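PDB 5L20: clostripain-related protein from Bacteroides thetaiotaomicron, which probably cleaves peptide bonds as a cysteine peptidase of the clostripain (C11) family, this chain being an N-terminal piece of a longer predicted lipoprotein. Local coordinates for residues A[87-90]-A[91-95]. Sequence-based numbering, arbitrary orientation. Where two conformers were deposited one is given.
Sequences EGIT and SILND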
# COMPACT_ATOMS: atom_id res chain seq x y z
N GLU A 87 12.89 -8.24 -8.06
CA GLU A 87 11.93 -8.68 -9.05
C GLU A 87 10.52 -8.65 -8.46
O GLU A 87 9.55 -8.30 -9.14
CB GLU A 87 12.30 -10.09 -9.55
CG GLU A 87 11.28 -10.73 -10.48
CD GLU A 87 11.67 -12.15 -10.87
OE1 GLU A 87 12.87 -12.49 -10.80
OE2 GLU A 87 10.77 -12.93 -11.24
N GLY A 88 10.40 -8.99 -7.18
CA GLY A 88 9.11 -9.00 -6.52
C GLY A 88 8.57 -7.58 -6.36
O GLY A 88 7.43 -7.29 -6.65
N ILE A 89 9.44 -6.67 -5.95
CA ILE A 89 9.04 -5.28 -5.79
C ILE A 89 8.66 -4.69 -7.15
O ILE A 89 7.64 -4.01 -7.27
CB ILE A 89 10.17 -4.47 -5.12
CG1 ILE A 89 10.33 -4.92 -3.64
CG2 ILE A 89 9.82 -2.96 -5.18
CD1 ILE A 89 11.55 -4.37 -2.92
N THR A 90 9.46 -4.98 -8.18
CA THR A 90 9.11 -4.50 -9.52
C THR A 90 7.74 -5.01 -9.97
O THR A 90 6.93 -4.26 -10.49
CB THR A 90 10.17 -4.94 -10.52
OG1 THR A 90 11.39 -4.25 -10.23
CG2 THR A 90 9.73 -4.62 -11.98
N SER A 91 7.47 -6.28 -9.73
CA SER A 91 6.19 -6.83 -10.16
C SER A 91 5.01 -6.18 -9.43
O SER A 91 3.97 -5.89 -10.05
CB SER A 91 6.19 -8.34 -9.97
OG SER A 91 4.99 -8.87 -10.51
N ILE A 92 5.19 -5.93 -8.13
CA ILE A 92 4.14 -5.24 -7.36
C ILE A 92 3.93 -3.82 -7.90
O ILE A 92 2.80 -3.38 -8.10
CB ILE A 92 4.48 -5.23 -5.85
CG1 ILE A 92 4.37 -6.64 -5.30
CG2 ILE A 92 3.53 -4.33 -5.08
CD1 ILE A 92 5.10 -6.84 -3.97
N LEU A 93 5.04 -3.12 -8.17
CA LEU A 93 4.90 -1.77 -8.70
C LEU A 93 4.29 -1.76 -10.11
O LEU A 93 3.63 -0.80 -10.51
CB LEU A 93 6.27 -1.08 -8.71
CG LEU A 93 6.81 -0.70 -7.34
CD1 LEU A 93 8.20 -0.16 -7.50
CD2 LEU A 93 5.93 0.35 -6.66
N ASN A 94 4.53 -2.81 -10.90
CA ASN A 94 3.88 -2.90 -12.22
C ASN A 94 2.37 -3.14 -12.07
O ASN A 94 1.57 -2.59 -12.82
CB ASN A 94 4.50 -4.00 -13.08
CG ASN A 94 5.87 -3.62 -13.61
OD1 ASN A 94 6.23 -2.43 -13.65
ND2 ASN A 94 6.65 -4.62 -14.02
N ASP A 95 1.99 -3.92 -11.04
CA ASP A 95 0.57 -4.08 -10.72
C ASP A 95 -0.03 -2.70 -10.37
O ASP A 95 -1.11 -2.33 -10.84
CB ASP A 95 0.37 -5.03 -9.54
CG ASP A 95 0.61 -6.49 -9.89
OD1 ASP A 95 0.54 -6.86 -11.08
OD2 ASP A 95 0.81 -7.25 -8.93
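S91, I92, L93 and N94 each give their backbone N-H to the carbonyl four residues back, on E87, G88, I89 and T90. These four bonds, with D95 N to S91 O, carry the alpha helix from E87 to D95. S91 N to E87 O is 3.0 Å. I92 N to G88 O is 3.0 Å, with 163° at the hydrogen. L93 N to I89 O is 2.9 Å. N94 N to T90 O is the shortest of the four at 2.8 Å, but it is more bent, with 148° at the hydrogen.

The apolar contact is made by I89 and L93, one turn apart. They lie side by side and point the same way. I89 CG2 meets L93 CD1 at 4.0 Å. Chi1 of I89 is -69°. This puts CG1 beside the backbone N and leaves CG2 anti to that N, beside the carbonyl carbon. I92 instead packs on backbone: its CG1 lies 3.4 Å from G88 O.

On another side of the helix, T90 and N94 also run alongside each other. The methyl T90 CG2 approaches the amide nitrogen N94 ND2 at 3.7 Å, a van der Waals contact. The T90 hydroxyl is hydrogen-bonded to A86 O, one turn back.

This is plain packing within helix 86-99, in the N-terminal part of a Peptidase C11 family protein. The helix connects strand 69-79 to strand 104-109, the two outermost strands of the mixed sheet within this chain. One face of it lies on the sheet: I92 and L93 pack on F13, and I89 on Y15, both in strand 10-16, next to 104-109. Further along, buried D95 is salt-bridged to R98 of the same helix and to K76, and is hydrogen-bonded to Y78; K76 and Y78 belong to strand 69-79.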